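Local coordinates for secreted protein (Streptomyces lividans TK24, PDB 5LXZ) that is probably a secreted copper-radical oxidase of the galactose oxidase type (family AA5), working at a mononuclear copper site with tyrosine and histidine ligands, at residues G13-I18 against L472-S477; Y57-W62 against E234-V239; G111-V116 against K217-G222; R384-K389 against P393-G398. The protein carries 1 engineered substitution. All blocks are in the same frame, centred on the assembly; numbering follows the deposited sequence. Where two conformers were deposited one is given.

Interaction 1: G13-I18 against L472-S477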
loop_
_atom_site.group_PDB
_atom_site.type_symbol
_atom_site.label_atom_id
_atom_site.label_comp_id
_atom_site.label_asym_id
_atom_site.label_seq_id
_atom_site.Cartn_x
_atom_site.Cartn_y
_atom_site.Cartn_z
ATOM N N GLY A 13 -14.308 -12.280 19.292
ATOM C CA GLY A 13 -14.955 -11.119 18.707
ATOM C C GLY A 13 -16.062 -11.467 17.742
ATOM O O GLY A 13 -16.575 -12.587 17.742
ATOM N N LYS A 14 -16.431 -10.504 16.906
ATOM C CA LYS A 14 -17.594 -10.650 16.023
ATOM C C LYS A 14 -17.465 -9.728 14.831
ATOM O O LYS A 14 -17.036 -8.582 15.006
ATOM C CB LYS A 14 -18.892 -10.300 16.771
ATOM C CG LYS A 14 -20.118 -10.429 15.870
ATOM C CD LYS A 14 -21.476 -10.479 16.567
ATOM C CE LYS A 14 -22.590 -10.233 15.550
ATOM N NZ LYS A 14 -22.681 -11.272 14.477
ATOM N N TRP A 15 -17.836 -10.224 13.670
ATOM C CA TRP A 15 -17.873 -9.449 12.428
ATOM C C TRP A 15 -19.292 -9.090 12.076
ATOM O O TRP A 15 -20.225 -9.902 12.311
ATOM C CB TRP A 15 -17.313 -10.295 11.282
ATOM C CG TRP A 15 -15.857 -10.600 11.388
ATOM C CD1 TRP A 15 -15.260 -11.611 12.057
ATOM C CD2 TRP A 15 -14.812 -9.853 10.789
ATOM N NE1 TRP A 15 -13.882 -11.569 11.908
ATOM C CE2 TRP A 15 -13.586 -10.478 11.120
ATOM C CE3 TRP A 15 -14.800 -8.719 9.982
ATOM C CZ2 TRP A 15 -12.361 -9.991 10.650
ATOM C CZ3 TRP A 15 -13.586 -8.263 9.495
ATOM C CH2 TRP A 15 -12.400 -8.894 9.831
ATOM N N GLU A 16 -19.473 -7.926 11.485
ATOM C CA GLU A 16 -20.781 -7.531 10.964
ATOM C C GLU A 16 -20.582 -6.856 9.625
ATOM O O GLU A 16 -19.702 -6.014 9.491
ATOM C CB GLU A 16 -21.445 -6.558 11.920
ATOM C CG GLU A 16 -22.824 -6.055 11.468
ATOM C CD GLU A 16 -23.530 -5.133 12.462
ATOM O OE1 GLU A 16 -22.905 -4.671 13.442
ATOM O OE2 GLU A 16 -24.732 -4.861 12.241
ATOM N N ILE A 17 -21.395 -7.204 8.653
ATOM C CA ILE A 17 -21.467 -6.498 7.386
ATOM C C ILE A 17 -22.314 -5.239 7.551
ATOM O O ILE A 17 -23.416 -5.278 8.104
ATOM C CB ILE A 17 -22.070 -7.416 6.300
ATOM C CG1 ILE A 17 -21.131 -8.600 6.041
ATOM C CG2 ILE A 17 -22.336 -6.632 5.018
ATOM C CD1 ILE A 17 -21.731 -9.759 5.264
ATOM N N ILE A 18 -21.794 -4.152 6.988
ATOM C CA ILE A 18 -22.567 -2.974 6.644
ATOM C C ILE A 18 -22.605 -2.846 5.122
ATOM O O ILE A 18 -21.566 -2.860 4.444
ATOM C CB ILE A 18 -21.929 -1.703 7.199
ATOM C CG1 ILE A 18 -22.179 -1.645 8.683
ATOM C CG2 ILE A 18 -22.508 -0.473 6.505
ATOM C CD1 ILE A 18 -21.223 -2.497 9.465
ATOM N N LEU A 472 -12.761 -2.179 14.054
ATOM C CA LEU A 472 -12.007 -2.040 12.796
ATOM C C LEU A 472 -12.913 -2.174 11.608
ATOM O O LEU A 472 -13.813 -3.022 11.574
ATOM C CB LEU A 472 -10.910 -3.062 12.730
ATOM C CG LEU A 472 -9.865 -2.871 13.821
ATOM C CD1 LEU A 472 -10.062 -3.888 14.959
ATOM C CD2 LEU A 472 -8.454 -2.959 13.282
ATOM N N MET A 473 -12.655 -1.356 10.590
ATOM C CA MET A 473 -13.407 -1.411 9.349
ATOM C C MET A 473 -12.549 -2.080 8.294
ATOM O O MET A 473 -11.356 -1.779 8.170
ATOM C CB MET A 473 -13.811 -0.018 8.897
ATOM C CG MET A 473 -14.685 0.008 7.677
ATOM S SD MET A 473 -13.812 0.008 6.111
ATOM C CE MET A 473 -13.245 1.708 6.098
ATOM N N PHE A 474 -13.174 -2.966 7.527
ATOM C CA PHE A 474 -12.553 -3.676 6.430
ATOM C C PHE A 474 -13.286 -3.349 5.152
ATOM O O PHE A 474 -14.512 -3.247 5.111
ATOM C CB PHE A 474 -12.603 -5.180 6.692
ATOM C CG PHE A 474 -11.561 -5.648 7.664
ATOM C CD1 PHE A 474 -11.681 -5.362 9.040
ATOM C CD2 PHE A 474 -10.455 -6.392 7.245
ATOM C CE1 PHE A 474 -10.711 -5.780 9.963
ATOM C CE2 PHE A 474 -9.519 -6.821 8.170
ATOM C CZ PHE A 474 -9.613 -6.499 9.512
ATOM N N PHE A 475 -12.531 -3.141 4.062
ATOM C CA PHE A 475 -13.121 -2.728 2.797
ATOM C C PHE A 475 -12.469 -3.408 1.621
ATOM O O PHE A 475 -11.372 -3.955 1.718
ATOM C CB PHE A 475 -12.983 -1.204 2.613
ATOM C CG PHE A 475 -11.562 -0.750 2.501
ATOM C CD1 PHE A 475 -10.926 -0.693 1.253
ATOM C CD2 PHE A 475 -10.838 -0.373 3.620
ATOM C CE1 PHE A 475 -9.603 -0.282 1.130
ATOM C CE2 PHE A 475 -9.512 0.036 3.493
ATOM C CZ PHE A 475 -8.907 0.073 2.246
ATOM N N GLY A 476 -13.123 -3.311 0.474
ATOM C CA GLY A 476 -12.561 -3.679 -0.787
ATOM C C GLY A 476 -12.667 -5.130 -1.141
ATOM O O GLY A 476 -13.435 -5.863 -0.513
ATOM N N SER A 477 -11.922 -5.486 -2.190
ATOM C CA SER A 477 -11.632 -6.817 -2.739
ATOM C C SER A 477 -12.048 -6.924 -4.171
ATOM O O SER A 477 -13.238 -6.773 -4.509
ATOM C CB SER A 477 -12.255 -7.978 -1.972
ATOM O OG SER A 477 -11.579 -9.149 -2.405
#
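W15 and F474 form a T-shaped aromatic pair inside a four-stranded antiparallel blade of the beta-propeller, where the strand closest to the N terminus joins three strands from much later in the sequence. Strands 14-18 and 472-476 belong to the same sheet but are not neighbours in it: strand 496-500 runs between them, and the CA atoms of W15 and L472 are 9.5 Å apart. The gap is crossed by the rings. The edge of the W15 six-membered ring turns toward one face of F474, with CH2 standing 3.5 Å above that plane, over its centre. CZ3 comes down nearer the rim, 3.5 Å from F474 CD1. The planes meet at 65°, with ring centroids 4.8 Å apart. In both residues CG lies anti to the carbonyl carbon (chi1 -67° in W15, -78° in F474), which carries each ring off its strand into the gap. The two side chains cross at about a right angle. The contact is buried and apolar, while the indole NE1 donates to the carbonyl of A452. W15 also meets the ring of Y499 on the intervening strand 496-500, and S421 of strand 418-421 in the adjacent blade touches both W15 and F474.

Interaction 2: Y57-W62 against E234-V239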
loop_
_atom_site.group_PDB
_atom_site.type_symbol
_atom_site.label_atom_id
_atom_site.label_comp_id
_atom_site.label_asym_id
_atom_site.label_seq_id
_atom_site.Cartn_x
_atom_site.Cartn_y
_atom_site.Cartn_z
ATOM N N TYR A 57 -15.393 9.562 -10.929
ATOM C CA TYR A 57 -14.457 9.373 -9.813
ATOM C C TYR A 57 -15.196 9.568 -8.520
ATOM O O TYR A 57 -15.976 10.505 -8.374
ATOM C CB TYR A 57 -13.332 10.406 -9.863
ATOM C CG TYR A 57 -12.630 10.496 -11.181
ATOM C CD1 TYR A 57 -12.297 9.376 -11.914
ATOM C CD2 TYR A 57 -12.335 11.752 -11.704
ATOM C CE1 TYR A 57 -11.682 9.499 -13.147
ATOM C CE2 TYR A 57 -11.681 11.869 -12.891
ATOM C CZ TYR A 57 -11.351 10.761 -13.613
ATOM O OH TYR A 57 -10.698 10.835 -14.832
ATOM N N ASP A 58 -14.991 8.660 -7.569
ATOM C CA ASP A 58 -15.774 8.652 -6.370
ATOM C C ASP A 58 -14.920 8.633 -5.083
ATOM O O ASP A 58 -13.903 7.934 -5.002
ATOM C CB ASP A 58 -16.689 7.408 -6.374
ATOM C CG ASP A 58 -17.914 7.595 -7.277
ATOM O OD1 ASP A 58 -18.907 8.196 -6.826
ATOM O OD2 ASP A 58 -17.872 7.141 -8.412
ATOM N N THR A 59 -15.383 9.381 -4.109
ATOM C CA THR A 59 -14.898 9.390 -2.746
ATOM C C THR A 59 -16.092 9.460 -1.823
ATOM O O THR A 59 -17.108 10.097 -2.154
ATOM C CB THR A 59 -14.000 10.627 -2.499
ATOM O OG1 THR A 59 -12.873 10.541 -3.360
ATOM C CG2 THR A 59 -13.532 10.737 -1.047
ATOM N N ARG A 60 -15.984 8.804 -0.663
ATOM C CA ARG A 60 -16.919 8.968 0.431
ATOM C C ARG A 60 -16.259 9.397 1.711
ATOM O O ARG A 60 -15.094 9.113 1.937
ATOM C CB ARG A 60 -17.688 7.677 0.698
ATOM C CG ARG A 60 -18.319 7.023 -0.525
ATOM C CD ARG A 60 -19.475 7.823 -1.071
ATOM N NE ARG A 60 -19.951 7.160 -2.288
ATOM C CZ ARG A 60 -19.730 7.523 -3.551
ATOM N NH1 ARG A 60 -19.079 8.627 -3.869
ATOM N NH2 ARG A 60 -20.205 6.771 -4.543
ATOM N N ILE A 61 -17.015 10.065 2.572
ATOM C CA ILE A 61 -16.684 10.232 3.986
ATOM C C ILE A 61 -17.735 9.520 4.795
ATOM O O ILE A 61 -18.949 9.774 4.619
ATOM C CB ILE A 61 -16.655 11.694 4.376
ATOM C CG1 ILE A 61 -15.462 12.342 3.728
ATOM C CG2 ILE A 61 -16.637 11.858 5.915
ATOM C CD1 ILE A 61 -15.397 13.810 3.971
ATOM N N TRP A 62 -17.289 8.615 5.664
ATOM C CA TRP A 62 -18.153 7.800 6.475
ATOM C C TRP A 62 -17.924 8.169 7.920
ATOM O O TRP A 62 -16.780 8.233 8.384
ATOM C CB TRP A 62 -17.842 6.338 6.239
ATOM C CG TRP A 62 -18.510 5.377 7.169
ATOM C CD1 TRP A 62 -19.851 5.245 7.402
ATOM C CD2 TRP A 62 -17.867 4.386 7.972
ATOM N NE1 TRP A 62 -20.084 4.236 8.320
ATOM C CE2 TRP A 62 -18.883 3.682 8.674
ATOM C CE3 TRP A 62 -16.523 4.040 8.189
ATOM C CZ2 TRP A 62 -18.595 2.645 9.583
ATOM C CZ3 TRP A 62 -16.236 3.013 9.088
ATOM C CH2 TRP A 62 -17.262 2.326 9.761
ATOM N N GLU A 234 -13.606 18.809 4.407
ATOM C CA GLU A 234 -14.010 17.629 3.669
ATOM C C GLU A 234 -13.893 17.827 2.171
ATOM O O GLU A 234 -14.796 17.494 1.414
ATOM C CB GLU A 234 -15.367 17.144 4.155
ATOM C CG GLU A 234 -15.293 16.736 5.618
ATOM C CD GLU A 234 -16.586 16.177 6.189
ATOM O OE1 GLU A 234 -17.654 16.362 5.563
ATOM O OE2 GLU A 234 -16.498 15.543 7.262
ATOM N N LYS A 235 -12.747 18.341 1.730
ATOM C CA LYS A 235 -12.517 18.529 0.318
ATOM C C LYS A 235 -11.057 18.320 -0.065
ATOM O O LYS A 235 -10.145 18.454 0.775
ATOM C CB LYS A 235 -13.033 19.903 -0.144
ATOM C CG LYS A 235 -12.336 21.107 0.372
ATOM C CD LYS A 235 -12.987 22.356 -0.264
ATOM C CE LYS A 235 -13.112 23.524 0.686
ATOM N NZ LYS A 235 -11.777 24.051 1.042
ATOM N N TYR A 236 -10.841 17.971 -1.317
ATOM C CA TYR A 236 -9.506 17.879 -1.874
ATOM C C TYR A 236 -9.045 19.275 -2.280
ATOM O O TYR A 236 -9.784 19.986 -2.991
ATOM C CB TYR A 236 -9.491 16.995 -3.106
ATOM C CG TYR A 236 -9.789 15.550 -2.836
ATOM C CD1 TYR A 236 -8.782 14.672 -2.440
ATOM C CD2 TYR A 236 -11.051 15.027 -3.071
ATOM C CE1 TYR A 236 -9.057 13.342 -2.244
ATOM C CE2 TYR A 236 -11.321 13.684 -2.922
ATOM C CZ TYR A 236 -10.303 12.844 -2.502
ATOM O OH TYR A 236 -10.534 11.482 -2.304
ATOM N N ILE A 237 -7.867 19.663 -1.833
ATOM C CA ILE A 237 -7.290 20.973 -2.181
ATOM C C ILE A 237 -6.091 20.741 -3.103
ATOM O O ILE A 237 -5.124 20.058 -2.721
ATOM C CB ILE A 237 -6.859 21.728 -0.933
ATOM C CG1 ILE A 237 -8.035 21.878 0.048
ATOM C CG2 ILE A 237 -6.273 23.094 -1.363
ATOM C CD1 ILE A 237 -7.693 22.602 1.311
ATOM N N LYS A 238 -6.119 21.289 -4.306
ATOM C CA LYS A 238 -5.054 21.091 -5.247
ATOM C C LYS A 238 -3.772 21.756 -4.736
ATOM O O LYS A 238 -3.809 22.891 -4.234
ATOM C CB LYS A 238 -5.425 21.717 -6.601
ATOM C CG LYS A 238 -4.412 21.458 -7.699
ATOM C CD LYS A 238 -5.013 21.779 -9.071
ATOM C CE LYS A 238 -4.209 21.196 -10.213
ATOM N NZ LYS A 238 -2.874 21.830 -10.354
ATOM N N VAL A 239 -2.665 21.027 -4.798
ATOM C CA VAL A 239 -1.342 21.550 -4.537
ATOM C C VAL A 239 -0.482 21.348 -5.757
ATOM O O VAL A 239 -0.946 20.853 -6.772
ATOM C CB VAL A 239 -0.735 20.922 -3.238
ATOM C CG1 VAL A 239 -1.603 21.292 -2.033
ATOM C CG2 VAL A 239 -0.460 19.415 -3.359
#
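The touching parts, I61 and T59 on one side and E234 to Y236 on the other, run nearly opposite ways, 154° apart from end to end, with the CA atoms of I61 and E234 7.9 Å from each other. No backbone hydrogen bond links them, so side chains make the whole contact. I61 presses the tip of its longer branch on the glutamate stem: CD1 lies 3.3 Å from E234 CB and 3.4 Å from E234 CG, a tight fit. Further out, the E234 carboxylate is held by salt bridges to K70 and K38. Strands 58-62 and 235-238 belong to two successive blades of the propeller, and just before strand 235-238, E234 and K235 both face D230 in a G1 beta bulge, E234 taking the positive phi of that motif. Beyond the bulge, Y236 reaches across to T59 from the opposite direction. T59 OG1 and Y236 OH share a 2.7 Å hydrogen bond, with OG1 at the ring edge and in its plane. With CG2 anti to the backbone N and OG1 anti to the carbonyl carbon (chi1 -62°), the threonine also lays CG2 3.3 Å from Y236 OH. T59 OG1 is hydrogen-bonded a second time, to T74 OG1.

Interaction 3: G111-V116 against K217-G222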
loop_
_atom_site.group_PDB
_atom_site.type_symbol
_atom_site.label_atom_id
_atom_site.label_comp_id
_atom_site.label_asym_id
_atom_site.label_seq_id
_atom_site.Cartn_x
_atom_site.Cartn_y
_atom_site.Cartn_z
ATOM N N GLY A 111 0.610 -11.786 -22.612
ATOM C CA GLY A 111 0.920 -10.638 -23.450
ATOM C C GLY A 111 0.718 -9.328 -22.754
ATOM O O GLY A 111 0.390 -9.281 -21.590
ATOM N N GLY A 112 0.963 -8.263 -23.484
ATOM C CA GLY A 112 0.889 -6.927 -22.976
ATOM C C GLY A 112 1.663 -5.956 -23.827
ATOM O O GLY A 112 2.085 -6.311 -24.934
ATOM N N LEU A 113 1.879 -4.746 -23.328
ATOM C CA LEU A 113 2.562 -3.730 -24.126
ATOM C C LEU A 113 4.076 -3.807 -24.018
ATOM O O LEU A 113 4.631 -3.903 -22.928
ATOM C CB LEU A 113 2.069 -2.321 -23.816
ATOM C CG LEU A 113 0.592 -2.111 -24.137
ATOM C CD1 LEU A 113 0.189 -0.717 -23.712
ATOM C CD2 LEU A 113 0.282 -2.344 -25.604
ATOM N N MET A 114 4.725 -3.830 -25.176
ATOM C CA MET A 114 6.161 -3.655 -25.281
ATOM C C MET A 114 6.468 -2.218 -25.642
ATOM O O MET A 114 5.886 -1.675 -26.609
ATOM C CB MET A 114 6.675 -4.563 -26.399
ATOM C CG MET A 114 8.176 -4.589 -26.607
ATOM S SD MET A 114 9.062 -5.353 -25.241
ATOM C CE MET A 114 8.373 -6.998 -25.216
ATOM N N VAL A 115 7.357 -1.579 -24.886
ATOM C CA VAL A 115 7.805 -0.226 -25.225
ATOM C C VAL A 115 9.096 -0.395 -25.977
ATOM O O VAL A 115 10.113 -0.738 -25.405
ATOM C CB VAL A 115 7.992 0.650 -23.998
ATOM C CG1 VAL A 115 8.489 2.045 -24.409
ATOM C CG2 VAL A 115 6.694 0.697 -23.231
ATOM N N VAL A 116 9.083 -0.140 -27.286
ATOM C CA VAL A 116 10.285 -0.291 -28.071
ATOM C C VAL A 116 11.037 1.029 -28.027
ATOM O O VAL A 116 10.434 2.094 -28.209
ATOM C CB VAL A 116 9.979 -0.711 -29.523
ATOM C CG1 VAL A 116 11.260 -0.977 -30.299
ATOM C CG2 VAL A 116 8.997 -1.889 -29.578
ATOM N N LYS A 217 -4.161 -8.443 -18.333
ATOM C CA LYS A 217 -3.457 -7.512 -19.219
ATOM C C LYS A 217 -4.070 -6.131 -19.207
ATOM O O LYS A 217 -5.243 -5.972 -19.566
ATOM C CB LYS A 217 -3.540 -8.009 -20.663
ATOM C CG LYS A 217 -3.186 -9.444 -20.854
ATOM C CD LYS A 217 -3.345 -9.846 -22.313
ATOM C CE LYS A 217 -3.058 -11.301 -22.491
ATOM N NZ LYS A 217 -3.553 -11.757 -23.841
ATOM N N LYS A 218 -3.249 -5.131 -18.906
ATOM C CA LYS A 218 -3.727 -3.768 -18.692
ATOM C C LYS A 218 -2.715 -2.758 -19.281
ATOM O O LYS A 218 -1.520 -3.067 -19.338
ATOM C CB LYS A 218 -3.876 -3.555 -17.192
ATOM C CG LYS A 218 -5.290 -3.181 -16.776
ATOM N N ASP A 219 -3.224 -1.622 -19.791
ATOM C CA ASP A 219 -2.422 -0.456 -20.267
ATOM C C ASP A 219 -2.586 0.607 -19.174
ATOM O O ASP A 219 -3.457 1.468 -19.255
ATOM C CB ASP A 219 -2.942 0.024 -21.629
ATOM C CG ASP A 219 -2.203 1.258 -22.169
ATOM O OD1 ASP A 219 -1.131 1.619 -21.620
ATOM O OD2 ASP A 219 -2.713 1.873 -23.149
ATOM N N PHE A 220 -1.621 0.656 -18.294
ATOM C CA PHE A 220 -1.786 1.312 -17.044
ATOM C C PHE A 220 -0.819 2.520 -16.921
ATOM O O PHE A 220 0.377 2.297 -16.938
ATOM C CB PHE A 220 -1.515 0.208 -16.046
ATOM C CG PHE A 220 -1.654 0.619 -14.616
ATOM C CD1 PHE A 220 -2.575 1.548 -14.250
ATOM C CD2 PHE A 220 -0.882 0.004 -13.635
ATOM C CE1 PHE A 220 -2.722 1.916 -12.925
ATOM C CE2 PHE A 220 -1.003 0.381 -12.314
ATOM C CZ PHE A 220 -1.930 1.328 -11.954
ATOM N N GLN A 221 -1.331 3.765 -16.794
ATOM C CA GLN A 221 -0.538 4.979 -16.971
ATOM C C GLN A 221 -0.766 5.926 -15.800
ATOM O O GLN A 221 -1.918 6.098 -15.409
ATOM C CB GLN A 221 -1.017 5.705 -18.212
ATOM C CG GLN A 221 -0.805 4.903 -19.517
ATOM C CD GLN A 221 -1.435 5.569 -20.738
ATOM O OE1 GLN A 221 -2.214 6.491 -20.645
ATOM N NE2 GLN A 221 -1.088 5.077 -21.897
ATOM N N GLY A 222 0.301 6.545 -15.325
ATOM C CA GLY A 222 0.243 7.430 -14.139
ATOM C C GLY A 222 -0.040 8.869 -14.460
ATOM O O GLY A 222 0.120 9.321 -15.601
HETATM O O HOH W 1 0.698 -4.388 -20.653
#
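K217 lies along G111 like an extended rod. Its CB points toward the glycine strand, and CG, anti to the carbonyl carbon at chi1 -49°, reaches 3.7 Å from G111 O. CD stays beside the same carbonyl, and CE passes on to the start of the residue, 3.7 Å from G111 N. The chain is straight beyond CG, carrying NZ to hydrogen bonds with K109 O, D106 O and Y175 OH. Strand 111-118, of the beta-barrel domain, runs beside the weakly bonded strand 218-222, paired with strand 91-102 of a propeller blade; the touching parts point within 6° of each other. No direct hydrogen bond joins them; a water accepts from L113 N at 2.9 Å and donates to K218 O at 2.9 Å. From the same leucine, CD1 rests on the D219 carboxylate, 3.4 Å from OD1. The D219 side chain is about 9 Å from a bound copper ion. F220 meets edge to face the ring of Y248, ligand of the tyrosine-histidine copper site. Salt bridges to R173 and R99 probably balance the D219 charge, while K217 NZ has a long, weak ion pair with E177, so aliphatic carbon lies against polar groups engaged elsewhere.

Interaction 4: R384-K389 against P393-G398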
loop_
_atom_site.group_PDB
_atom_site.type_symbol
_atom_site.label_atom_id
_atom_site.label_comp_id
_atom_site.label_asym_id
_atom_site.label_seq_id
_atom_site.Cartn_x
_atom_site.Cartn_y
_atom_site.Cartn_z
ATOM N N ARG A 384 7.773 -12.697 8.910
ATOM C CA ARG A 384 9.218 -12.484 9.043
ATOM C C ARG A 384 9.394 -11.215 9.846
ATOM O O ARG A 384 8.807 -10.208 9.484
ATOM C CB ARG A 384 9.907 -12.419 7.697
ATOM C CG ARG A 384 9.584 -13.568 6.741
ATOM C CD ARG A 384 8.239 -13.424 6.036
ATOM N NE ARG A 384 8.317 -13.651 4.598
ATOM C CZ ARG A 384 7.325 -13.376 3.775
ATOM N NH1 ARG A 384 6.149 -13.004 4.256
ATOM N NH2 ARG A 384 7.495 -13.449 2.454
ATOM N N ILE A 385 10.227 -11.241 10.875
ATOM C CA ILE A 385 10.340 -10.136 11.804
ATOM C C ILE A 385 11.773 -9.666 11.834
ATOM O O ILE A 385 12.677 -10.500 12.005
ATOM C CB ILE A 385 9.914 -10.555 13.201
ATOM C CG1 ILE A 385 8.468 -11.040 13.197
ATOM C CG2 ILE A 385 10.103 -9.392 14.146
ATOM C CD1 ILE A 385 7.985 -11.664 14.486
ATOM N N ALA A 386 11.990 -8.360 11.632
ATOM C CA ALA A 386 13.308 -7.764 11.725
ATOM C C ALA A 386 13.328 -6.802 12.875
ATOM O O ALA A 386 12.461 -5.949 12.973
ATOM C CB ALA A 386 13.700 -7.059 10.461
ATOM N N ASP A 387 14.337 -6.908 13.727
ATOM C CA ASP A 387 14.573 -6.005 14.848
ATOM C C ASP A 387 15.652 -4.993 14.480
ATOM O O ASP A 387 16.860 -5.338 14.443
ATOM C CB ASP A 387 14.998 -6.794 16.088
ATOM C CG ASP A 387 15.201 -5.903 17.313
ATOM O OD1 ASP A 387 15.357 -4.698 17.192
ATOM O OD2 ASP A 387 15.188 -6.521 18.414
ATOM N N LEU A 388 15.268 -3.776 14.184
ATOM C CA LEU A 388 16.220 -2.815 13.702
ATOM C C LEU A 388 17.035 -2.125 14.779
ATOM O O LEU A 388 17.864 -1.268 14.451
ATOM C CB LEU A 388 15.536 -1.810 12.825
ATOM C CG LEU A 388 14.788 -2.322 11.634
ATOM C CD1 LEU A 388 14.492 -1.205 10.680
ATOM C CD2 LEU A 388 15.477 -3.484 10.940
ATOM N N LYS A 389 16.816 -2.487 16.037
ATOM C CA LYS A 389 17.726 -2.040 17.104
ATOM C C LYS A 389 18.999 -2.869 17.168
ATOM O O LYS A 389 19.974 -2.424 17.766
ATOM C CB LYS A 389 16.974 -1.944 18.455
ATOM C CG LYS A 389 16.229 -0.605 18.512
ATOM C CD LYS A 389 15.622 -0.147 19.830
ATOM C CE LYS A 389 15.145 1.295 19.683
ATOM N NZ LYS A 389 14.448 1.781 20.892
ATOM N N PRO A 393 21.148 -6.243 11.987
ATOM C CA PRO A 393 19.744 -6.645 11.896
ATOM C C PRO A 393 19.528 -7.732 10.887
ATOM O O PRO A 393 20.274 -7.819 9.904
ATOM C CB PRO A 393 19.042 -5.374 11.442
ATOM C CG PRO A 393 20.080 -4.635 10.695
ATOM C CD PRO A 393 21.346 -4.896 11.439
ATOM N N LYS A 394 18.517 -8.555 11.143
ATOM C CA LYS A 394 18.151 -9.616 10.240
ATOM C C LYS A 394 16.697 -9.948 10.458
ATOM O O LYS A 394 16.129 -9.655 11.529
ATOM C CB LYS A 394 18.994 -10.868 10.460
ATOM C CG LYS A 394 18.797 -11.492 11.823
ATOM C CD LYS A 394 19.737 -12.646 12.149
ATOM C CE LYS A 394 19.543 -13.088 13.598
ATOM N NZ LYS A 394 20.739 -13.805 14.115
ATOM N N PHE A 395 16.104 -10.535 9.437
ATOM C CA PHE A 395 14.817 -11.163 9.551
ATOM C C PHE A 395 14.947 -12.572 10.131
ATOM O O PHE A 395 15.877 -13.320 9.766
ATOM C CB PHE A 395 14.100 -11.224 8.228
ATOM C CG PHE A 395 13.514 -9.921 7.800
ATOM C CD1 PHE A 395 12.215 -9.566 8.194
ATOM C CD2 PHE A 395 14.225 -9.084 6.968
ATOM C CE1 PHE A 395 11.652 -8.390 7.776
ATOM C CE2 PHE A 395 13.636 -7.874 6.564
ATOM C CZ PHE A 395 12.369 -7.570 6.973
ATOM N N VAL A 396 13.991 -12.896 10.991
ATOM C CA VAL A 396 13.802 -14.268 11.497
ATOM C C VAL A 396 12.352 -14.588 11.343
ATOM O O VAL A 396 11.493 -13.696 11.459
ATOM C CB VAL A 396 14.242 -14.439 12.955
ATOM C CG1 VAL A 396 15.704 -14.113 13.103
ATOM C CG2 VAL A 396 13.445 -13.569 13.882
ATOM N N ASP A 397 12.022 -15.843 11.078
ATOM C CA ASP A 397 10.623 -16.205 10.915
ATOM C C ASP A 397 9.870 -16.008 12.223
ATOM O O ASP A 397 10.384 -16.312 13.316
ATOM C CB ASP A 397 10.445 -17.673 10.475
ATOM C CG ASP A 397 10.896 -17.933 9.071
ATOM O OD1 ASP A 397 11.304 -16.982 8.373
ATOM O OD2 ASP A 397 10.832 -19.119 8.617
ATOM N N GLY A 398 8.652 -15.488 12.096
ATOM C CA GLY A 398 7.685 -15.467 13.194
ATOM C C GLY A 398 6.722 -16.631 13.031
ATOM O O GLY A 398 6.976 -17.601 12.295
HETATM O O HOH W 2 14.976 -10.096 13.837
HETATM O O HOH W 3 17.338 -7.987 13.790
#
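The F395 ring takes the methyl of A386 on one face and backbone of the partner strand at its edge. The two segments form a beta hairpin, the last two strands of a four-stranded propeller blade. A386 CB sits 3.6 Å from the ring centroid and only 10° off the normal, a CH-pi contact over the centre, while R384 C and I385 N lie in the ring plane. R384 CB lies 3.7 Å from F395 CD1, out of the ring plane on the side away from the A386 methyl. F395 CG stands anti to its own carbonyl carbon (chi1 -76°), which lays the ring over A386. I385 and V396 are the hydrogen-bonded pair: I385 N gives to V396 O at 2.8 Å and V396 N returns a bond to I385 O at 2.9 Å. Near the turn the strands part and a water enters, accepting from D387 N and lying close to I385 O and K394 O; a second takes the K394 N-H at 3.0 Å. Toward the other end R384 leads its guanidinium away to the carbonyls of G369, S344, D345 and M348, while D397 turns to K382 and S344. Where the first strand ends, D387 OD1 accepts from K389 N, an Asx turn. L388 crosses P393 at about a right angle, and L388 CD2 lies 4.1 Å from P393 CB.

How the interactions relate
All four contacts join beta elements, but at different levels of the fold. Interaction 4 is local, a hairpin within one blade with paired backbones and waters at its open end, and it reaches the surface. Interaction 1 lies inside another blade and rests on two rings alone, joining the N-terminal strand to strands from the last part of the propeller. Interaction 2, partly buried, links successive blades through a hydroxyl pair and a methyl-to-stem fit; it touches interaction 1 where M473 CG meets W62 CZ3 at 3.7 Å. Interaction 3, buried, ties the barrel domain to the propeller sheet that interaction 2 also reaches, using charged residues and water. Interactions 2 and 4 lie on opposite sides of the chain's centre.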